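Local coordinates for AT-less polyketide synthase (Streptomyces platensis subsp. rosaceus, PDB 4TKT), which probably catalyses decarboxylative Claisen condensation, the chain-extension step of polyketide assembly, as a ketosynthase domain of the isomigrastatin synthase, at residues Asp74-Leu79 against Phe98-His103; Ala137-Tyr142 against Gly212-Val217. One frame throughout, in Å; residues are numbered along the deposited sequence.

Both contacts lie in the part of the thiolase-type ketosynthase fold assigned to the N-terminal beta-ketoacyl synthase family, with centres about 15 Å apart. Both segments of contact 1 precede those of contact 2 in the sequence. Contact 1 sets the short strand 75-76 against helix 93-109; contact 2 lies just past the neighbouring parallel strands 129-136 and 208-214 of the large mixed sheet, setting the loop after the first against the last residues of the second and the loop that follows. Helix 93-109 ties the two together, since F98 CE1 lies 4.3 Å from G212 N and Q94 bonds to both segments of contact 2. The helix therefore connects the small antiparallel sheet of 75-76 and 610-611 to the large mixed sheet.

Contact 1: residues Asp74-Leu79 against Phe98-His103; sequences DEFDPL and FLQCAH
Q100 and F76 bury the most surface here, 63 and 56 Å², as helix 93-109 of the thiolase-type ketosynthase fold packs against the short strand 75-76. That strand forms a two-stranded antiparallel ribbon with 610-611, so the contact links the helix to a chain segment from near the C-terminus. The side chain of Q100 leaves the helix with CG anti to the carbonyl carbon (chi1 -66°) and stays extended, which carries its amide across to the strand. Its NE2 comes within 3.5 Å of F76 CD1, the ring and amide planes lying 40° apart. This oblique approach is a packing contact. The F76 ring swings toward the helix because CG stands anti to the backbone N, chi1 -171°. At the far end of the ring, CZ meets L99 CD1 at 4.0 Å, the methyl lying at the ring edge near its plane. P78 N sits 3.8 Å above one face, offset toward the rim, and F81 also meets the ring with its plane nearly parallel. With the ring cut back to an alanine here, L99 CD1 would probably lose its packing partner, and the Q100 amide is likely to have more room to turn. E75 OE2 forms a salt bridge with R609, and in the loop that follows the strand D77 OD2 accepts a hydrogen bond from A608 N. The two segments share no direct hydrogen bond; water 1 spans them, donating to E75 O at 2.9 Å and to Q100 OE1 at 3.1 Å.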
ATOM      1  N   ASP A  74      -5.415  11.645 -12.320  1.00 24.97           N
ATOM      2  CA  ASP A  74      -6.757  11.924 -12.812  1.00 24.48           C
ATOM      3  C   ASP A  74      -7.344  10.721 -13.545  1.00 29.14           C
ATOM      4  O   ASP A  74      -8.501  10.746 -13.965  1.00 32.14           O
ATOM      5  CB  ASP A  74      -6.749  13.145 -13.730  1.00 25.11           C
ATOM      6  CG  ASP A  74      -5.800  12.990 -14.905  1.00 34.08           C
ATOM      7  OD1 ASP A  74      -4.877  12.151 -14.833  1.00 34.05           O
ATOM      8  OD2 ASP A  74      -5.973  13.722 -15.901  1.00 37.67           O
ATOM      9  N   GLU A  75      -6.542   9.671 -13.696  1.00 25.35           N
ATOM     10  CA  GLU A  75      -6.994   8.453 -14.360  1.00 26.86           C
ATOM     11  C   GLU A  75      -7.837   7.613 -13.406  1.00 27.83           C
ATOM     12  O   GLU A  75      -7.487   7.452 -12.237  1.00 24.57           O
ATOM     13  CB  GLU A  75      -5.802   7.645 -14.876  1.00 30.29           C
ATOM     14  CG  GLU A  75      -4.955   8.386 -15.900  1.00 29.64           C
ATOM     15  CD  GLU A  75      -3.709   7.618 -16.296  1.00 36.91           C
ATOM     16  OE1 GLU A  75      -3.446   6.555 -15.692  1.00 39.17           O
ATOM     17  OE2 GLU A  75      -2.992   8.078 -17.210  1.00 37.68           O
ATOM     18  N   PHE A  76      -8.944   7.079 -13.910  1.00 28.41           N
ATOM     19  CA  PHE A  76      -9.897   6.363 -13.069  1.00 30.08           C
ATOM     20  C   PHE A  76     -10.818   5.478 -13.903  1.00 35.59           C
ATOM     21  O   PHE A  76     -11.057   5.752 -15.078  1.00 37.65           O
ATOM     22  CB  PHE A  76     -10.717   7.363 -12.246  1.00 24.18           C
ATOM     23  CG  PHE A  76     -11.586   6.730 -11.196  1.00 27.53           C
ATOM     24  CD1 PHE A  76     -11.076   5.770 -10.339  1.00 23.49           C
ATOM     25  CD2 PHE A  76     -12.911   7.114 -11.054  1.00 25.62           C
ATOM     26  CE1 PHE A  76     -11.874   5.194  -9.368  1.00 23.37           C
ATOM     27  CE2 PHE A  76     -13.712   6.545 -10.081  1.00 26.27           C
ATOM     28  CZ  PHE A  76     -13.193   5.584  -9.238  1.00 25.34           C
ATOM     29  N   ASP A  77     -11.334   4.418 -13.290  1.00 38.82           N
ATOM     30  CA  ASP A  77     -12.240   3.490 -13.962  1.00 26.55           C
ATOM     31  C   ASP A  77     -13.592   3.468 -13.254  1.00 26.15           C
ATOM     32  O   ASP A  77     -13.910   2.508 -12.558  1.00 36.41           O
ATOM     33  CB  ASP A  77     -11.630   2.087 -13.988  1.00 30.65           C
ATOM     34  CG  ASP A  77     -12.360   1.138 -14.924  1.00 39.31           C
ATOM     35  OD1 ASP A  77     -13.503   1.437 -15.339  1.00 39.73           O
ATOM     36  OD2 ASP A  77     -11.783   0.075 -15.236  1.00 41.51           O
ATOM     37  N   PRO A  78     -14.395   4.526 -13.436  1.00 27.75           N
ATOM     38  CA  PRO A  78     -15.653   4.687 -12.693  1.00 25.59           C
ATOM     39  C   PRO A  78     -16.672   3.565 -12.930  1.00 31.03           C
ATOM     40  O   PRO A  78     -17.339   3.145 -11.983  1.00 29.09           O
ATOM     41  CB  PRO A  78     -16.193   6.025 -13.209  1.00 26.88           C
ATOM     42  CG  PRO A  78     -15.549   6.212 -14.540  1.00 31.10           C
ATOM     43  CD  PRO A  78     -14.185   5.617 -14.402  1.00 26.17           C
ATOM     44  N   LEU A  79     -16.788   3.087 -14.165  1.00 27.39           N
ATOM     45  CA  LEU A  79     -17.746   2.029 -14.484  1.00 33.59           C
ATOM     46  C   LEU A  79     -17.439   0.755 -13.708  1.00 35.79           C
ATOM     47  O   LEU A  79     -18.343   0.015 -13.320  1.00 42.77           O
ATOM     48  CB  LEU A  79     -17.752   1.742 -15.985  1.00 29.49           C
ATOM     49  CG  LEU A  79     -18.878   2.385 -16.797  1.00 34.36           C
ATOM     50  CD1 LEU A  79     -19.145   3.804 -16.339  1.00 33.64           C
ATOM     51  CD2 LEU A  79     -18.527   2.365 -18.272  1.00 32.95           C
ATOM     52  N   PHE A  98      -7.725   5.502  -3.883  1.00 24.04           N
ATOM     53  CA  PHE A  98      -7.804   4.595  -2.747  1.00 21.04           C
ATOM     54  C   PHE A  98      -8.759   3.450  -3.059  1.00 25.51           C
ATOM     55  O   PHE A  98      -8.548   2.320  -2.617  1.00 31.97           O
ATOM     56  CB  PHE A  98      -8.241   5.328  -1.479  1.00 20.40           C
ATOM     57  CG  PHE A  98      -8.000   4.544  -0.219  1.00 25.16           C
ATOM     58  CD1 PHE A  98      -6.711   4.200   0.161  1.00 24.81           C
ATOM     59  CD2 PHE A  98      -9.058   4.149   0.583  1.00 22.41           C
ATOM     60  CE1 PHE A  98      -6.482   3.476   1.317  1.00 20.90           C
ATOM     61  CE2 PHE A  98      -8.837   3.426   1.742  1.00 24.55           C
ATOM     62  CZ  PHE A  98      -7.545   3.088   2.112  1.00 20.83           C
ATOM     63  N   LEU A  99      -9.805   3.746  -3.822  1.00 21.51           N
ATOM     64  CA  LEU A  99     -10.700   2.706  -4.318  1.00 22.09           C
ATOM     65  C   LEU A  99      -9.916   1.652  -5.089  1.00 28.69           C
ATOM     66  O   LEU A  99     -10.052   0.456  -4.836  1.00 38.95           O
ATOM     67  CB  LEU A  99     -11.792   3.303  -5.208  1.00 22.14           C
ATOM     68  CG  LEU A  99     -13.131   3.622  -4.543  1.00 34.43           C
ATOM     69  CD1 LEU A  99     -14.063   4.313  -5.524  1.00 37.12           C
ATOM     70  CD2 LEU A  99     -13.768   2.351  -4.002  1.00 32.03           C
ATOM     71  N   GLN A 100      -9.088   2.107  -6.024  1.00 23.08           N
ATOM     72  CA  GLN A 100      -8.291   1.207  -6.850  1.00 27.39           C
ATOM     73  C   GLN A 100      -7.244   0.476  -6.014  1.00 24.23           C
ATOM     74  O   GLN A 100      -6.959  -0.698  -6.242  1.00 31.94           O
ATOM     75  CB  GLN A 100      -7.628   1.983  -7.991  1.00 31.50           C
ATOM     76  CG  GLN A 100      -8.634   2.540  -8.995  1.00 42.31           C
ATOM     77  CD  GLN A 100      -7.982   3.232 -10.177  1.00 39.35           C
ATOM     78  OE1 GLN A 100      -6.816   3.620 -10.120  1.00 36.10           O
ATOM     79  NE2 GLN A 100      -8.738   3.389 -11.259  1.00 25.13           N
ATOM     80  N   CYS A 101      -6.686   1.181  -5.038  1.00 23.57           N
ATOM     81  CA  CYS A 101      -5.749   0.591  -4.093  1.00 23.80           C
ATOM     82  C   CYS A 101      -6.404  -0.515  -3.269  1.00 24.04           C
ATOM     83  O   CYS A 101      -5.810  -1.568  -3.041  1.00 30.96           O
ATOM     84  CB  CYS A 101      -5.191   1.669  -3.168  1.00 23.05           C
ATOM     85  SG  CYS A 101      -4.035   1.064  -1.931  1.00 41.67           S
ATOM     86  N   ALA A 102      -7.630  -0.265  -2.820  1.00 29.28           N
ATOM     87  CA  ALA A 102      -8.377  -1.238  -2.031  1.00 23.82           C
ATOM     88  C   ALA A 102      -8.591  -2.537  -2.799  1.00 24.89           C
ATOM     89  O   ALA A 102      -8.394  -3.626  -2.260  1.00 29.51           O
ATOM     90  CB  ALA A 102      -9.713  -0.657  -1.607  1.00 23.24           C
ATOM     91  N   HIS A 103      -8.995  -2.418  -4.057  1.00 25.13           N
ATOM     92  CA  HIS A 103      -9.245  -3.593  -4.878  1.00 28.36           C
ATOM     93  C   HIS A 103      -7.966  -4.382  -5.116  1.00 33.05           C
ATOM     94  O   HIS A 103      -7.948  -5.604  -4.963  1.00 36.55           O
ATOM     95  CB  HIS A 103      -9.867  -3.205  -6.218  1.00 29.57           C
ATOM     96  CG  HIS A 103     -10.214  -4.379  -7.078  1.00 33.76           C
ATOM     97  ND1 HIS A 103     -11.270  -5.219  -6.798  1.00 33.38           N
ATOM     98  CD2 HIS A 103      -9.631  -4.866  -8.199  1.00 36.09           C
ATOM     99  CE1 HIS A 103     -11.329  -6.167  -7.716  1.00 35.91           C
ATOM    100  NE2 HIS A 103     -10.347  -5.976  -8.576  1.00 38.52           N
TER
HETATM  101  O   HOH W   1      -5.216   5.835 -11.534  1.00 30.63           O

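Contact 2: residues Ala137-Tyr142 against Gly212-Val217; sequences AMYSEY and GVNLSV
A137-Y142 and V213-V217, the touching parts, run in nearly the same direction, their end-to-end vectors 24° apart. The backbones lie 5.6 Å apart at the CA atoms of A137 and V213 and 6.6 Å apart at those of Y142 and V217. Just upstream, V213 still shares a backbone hydrogen bond with G136, but no direct hydrogen bond joins the two segments, and water enters between them. Water 2 accepts from Y139 N at 3.0 Å and lies 3.2 Å from N214 OD1, to which it can donate, though other acceptors compete for its protons. Water 3 donates to both E141 OE1 and L215 O, so a carboxylate oxygen and a backbone carbonyl share one bridge. Here the chain leaves two adjacent parallel strands, 129-136 and 208-214, in the mixed sheet of the thiolase-type ketosynthase fold, and turns off toward helices 142-151 and 220-227. N214 reaches Y139 with CG anti to its backbone N (chi1 -176°), bringing OD1 to the ring edge, in plane, 3.2 Å from Y139 CD2; the amide and ring planes are 51° apart. Outside the pair, N214 ND2 bonds to G250 O, Y139 OH bonds to E363, and K221 makes a cation-pi contact with the Y139 ring. V217, with the most surface buried by the contact, presses CG2 against E141 CB at 3.8 Å and approaches Y142 N. At the strand end, A137 CB lies 4.0 Å from V213 CG1.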
ATOM      1  N   ALA A 137      -5.691  10.267   5.969  1.00 29.04           N
ATOM      2  CA  ALA A 137      -5.511  11.358   5.018  1.00 24.39           C
ATOM      3  C   ALA A 137      -5.575  12.685   5.760  1.00 29.31           C
ATOM      4  O   ALA A 137      -6.173  12.764   6.830  1.00 27.91           O
ATOM      5  CB  ALA A 137      -6.561  11.300   3.931  1.00 23.79           C
HETATM    6  N   MSE A 138      -4.967  13.726   5.198  1.00 24.90           N
HETATM    7  CA  MSE A 138      -4.920  15.008   5.891  1.00 25.38           C
HETATM    8  C   MSE A 138      -5.258  16.221   5.019  1.00 33.29           C
HETATM    9  O   MSE A 138      -5.506  17.304   5.545  1.00 40.39           O
HETATM   10  CB  MSE A 138      -3.541  15.209   6.521  1.00 28.62           C
HETATM   11  CG  MSE A 138      -2.388  15.274   5.533  1.00 33.25           C
HETATM   12 SE   MSE A 138      -0.676  15.667   6.405  1.00 54.19          SE
HETATM   13  CE  MSE A 138      -1.046  17.473   7.036  1.00 31.06           C
ATOM     14  N   TYR A 139      -5.274  16.049   3.702  1.00 29.33           N
ATOM     15  CA  TYR A 139      -5.553  17.171   2.802  1.00 24.99           C
ATOM     16  C   TYR A 139      -6.865  17.015   2.049  1.00 24.59           C
ATOM     17  O   TYR A 139      -7.199  15.926   1.587  1.00 29.51           O
ATOM     18  CB  TYR A 139      -4.421  17.348   1.786  1.00 27.26           C
ATOM     19  CG  TYR A 139      -3.116  17.822   2.375  1.00 30.24           C
ATOM     20  CD1 TYR A 139      -2.983  19.115   2.865  1.00 31.88           C
ATOM     21  CD2 TYR A 139      -2.008  16.984   2.421  1.00 29.66           C
ATOM     22  CE1 TYR A 139      -1.787  19.557   3.401  1.00 31.48           C
ATOM     23  CE2 TYR A 139      -0.806  17.416   2.954  1.00 30.84           C
ATOM     24  CZ  TYR A 139      -0.702  18.705   3.443  1.00 35.10           C
ATOM     25  OH  TYR A 139       0.487  19.144   3.976  1.00 35.95           O
ATOM     26  N   SER A 140      -7.596  18.118   1.923  1.00 24.89           N
ATOM     27  CA  SER A 140      -8.777  18.179   1.066  1.00 24.82           C
ATOM     28  C   SER A 140      -8.634  19.328   0.083  1.00 33.57           C
ATOM     29  O   SER A 140      -9.366  20.312   0.159  1.00 40.83           O
ATOM     30  CB  SER A 140     -10.049  18.352   1.891  1.00 38.89           C
ATOM     31  OG  SER A 140     -10.325  17.188   2.644  1.00 46.87           O
ATOM     32  N   GLU A 141      -7.689  19.194  -0.842  1.00 25.27           N
ATOM     33  CA  GLU A 141      -7.310  20.294  -1.721  1.00 29.78           C
ATOM     34  C   GLU A 141      -8.145  20.416  -2.993  1.00 30.42           C
ATOM     35  O   GLU A 141      -8.314  21.521  -3.507  1.00 36.41           O
ATOM     36  CB  GLU A 141      -5.842  20.161  -2.106  1.00 38.72           C
ATOM     37  CG  GLU A 141      -4.882  20.407  -0.964  1.00 51.04           C
ATOM     38  CD  GLU A 141      -3.440  20.405  -1.423  1.00 61.63           C
ATOM     39  OE1 GLU A 141      -3.049  19.470  -2.161  1.00 56.02           O
ATOM     40  OE2 GLU A 141      -2.705  21.347  -1.057  1.00 71.84           O
ATOM     41  N   TYR A 142      -8.644  19.292  -3.504  1.00 26.16           N
ATOM     42  CA  TYR A 142      -9.436  19.281  -4.738  1.00 26.07           C
ATOM     43  C   TYR A 142     -10.582  20.284  -4.629  1.00 26.71           C
ATOM     44  O   TYR A 142     -10.866  21.039  -5.558  1.00 27.49           O
ATOM     45  CB  TYR A 142      -9.968  17.874  -5.009  1.00 25.60           C
ATOM     46  CG  TYR A 142     -10.312  17.588  -6.454  1.00 26.04           C
ATOM     47  CD1 TYR A 142      -9.378  17.782  -7.463  1.00 35.29           C
ATOM     48  CD2 TYR A 142     -11.559  17.094  -6.804  1.00 26.23           C
ATOM     49  CE1 TYR A 142      -9.686  17.510  -8.783  1.00 35.09           C
ATOM     50  CE2 TYR A 142     -11.877  16.819  -8.120  1.00 26.81           C
ATOM     51  CZ  TYR A 142     -10.938  17.027  -9.106  1.00 36.40           C
ATOM     52  OH  TYR A 142     -11.253  16.752 -10.419  1.00 36.49           O
ATOM     53  N   GLY A 212      -3.216   4.588   3.851  1.00 20.18           N
ATOM     54  CA  GLY A 212      -3.188   6.035   3.778  1.00 19.85           C
ATOM     55  C   GLY A 212      -3.098   6.524   2.346  1.00 22.08           C
ATOM     56  O   GLY A 212      -2.662   5.799   1.454  1.00 24.82           O
ATOM     57  N   VAL A 213      -3.520   7.762   2.126  1.00 25.42           N
ATOM     58  CA  VAL A 213      -3.462   8.361   0.804  1.00 19.71           C
ATOM     59  C   VAL A 213      -3.064   9.828   0.917  1.00 28.07           C
ATOM     60  O   VAL A 213      -3.521  10.542   1.811  1.00 25.67           O
ATOM     61  CB  VAL A 213      -4.814   8.230   0.063  1.00 22.98           C
ATOM     62  CG1 VAL A 213      -5.955   8.764   0.917  1.00 18.62           C
ATOM     63  CG2 VAL A 213      -4.766   8.935  -1.285  1.00 23.08           C
ATOM     64  N   ASN A 214      -2.190  10.269   0.020  1.00 25.47           N
ATOM     65  CA  ASN A 214      -1.774  11.659  -0.001  1.00 23.64           C
ATOM     66  C   ASN A 214      -1.394  12.114  -1.401  1.00 22.99           C
ATOM     67  O   ASN A 214      -0.508  11.536  -2.028  1.00 25.36           O
ATOM     68  CB  ASN A 214      -0.603  11.872   0.954  1.00 23.86           C
ATOM     69  CG  ASN A 214      -0.195  13.324   1.055  1.00 27.27           C
ATOM     70  OD1 ASN A 214      -0.846  14.114   1.734  1.00 34.51           O
ATOM     71  ND2 ASN A 214       0.889  13.685   0.379  1.00 27.93           N
ATOM     72  N   LEU A 215      -2.069  13.151  -1.887  1.00 19.55           N
ATOM     73  CA  LEU A 215      -1.794  13.685  -3.215  1.00 22.06           C
ATOM     74  C   LEU A 215      -1.473  15.173  -3.162  1.00 27.58           C
ATOM     75  O   LEU A 215      -1.882  15.876  -2.236  1.00 27.25           O
ATOM     76  CB  LEU A 215      -2.982  13.440  -4.149  1.00 22.68           C
ATOM     77  CG  LEU A 215      -3.371  11.978  -4.378  1.00 28.90           C
ATOM     78  CD1 LEU A 215      -4.555  11.870  -5.328  1.00 30.73           C
ATOM     79  CD2 LEU A 215      -2.184  11.175  -4.898  1.00 28.32           C
ATOM     80  N   SER A 216      -0.735  15.647  -4.160  1.00 25.25           N
ATOM     81  CA  SER A 216      -0.421  17.065  -4.275  1.00 30.04           C
ATOM     82  C   SER A 216      -1.095  17.641  -5.512  1.00 24.91           C
ATOM     83  O   SER A 216      -0.464  17.796  -6.557  1.00 28.25           O
ATOM     84  CB  SER A 216       1.092  17.287  -4.339  1.00 34.80           C
ATOM     85  OG  SER A 216       1.733  16.816  -3.165  1.00 37.81           O
ATOM     86  N   VAL A 217      -2.377  17.963  -5.389  1.00 22.81           N
ATOM     87  CA  VAL A 217      -3.179  18.341  -6.547  1.00 29.29           C
ATOM     88  C   VAL A 217      -3.318  19.853  -6.716  1.00 32.32           C
ATOM     89  O   VAL A 217      -3.852  20.325  -7.719  1.00 37.54           O
ATOM     90  CB  VAL A 217      -4.587  17.724  -6.460  1.00 30.84           C
ATOM     91  CG1 VAL A 217      -4.491  16.242  -6.123  1.00 35.35           C
ATOM     92  CG2 VAL A 217      -5.407  18.441  -5.416  1.00 20.66           C
TER
HETATM   93  O   HOH W   2      -4.041  13.885   2.111  1.00 46.20           O
HETATM   94  O   HOH W   3      -4.568  17.040  -2.055  1.00 44.01           O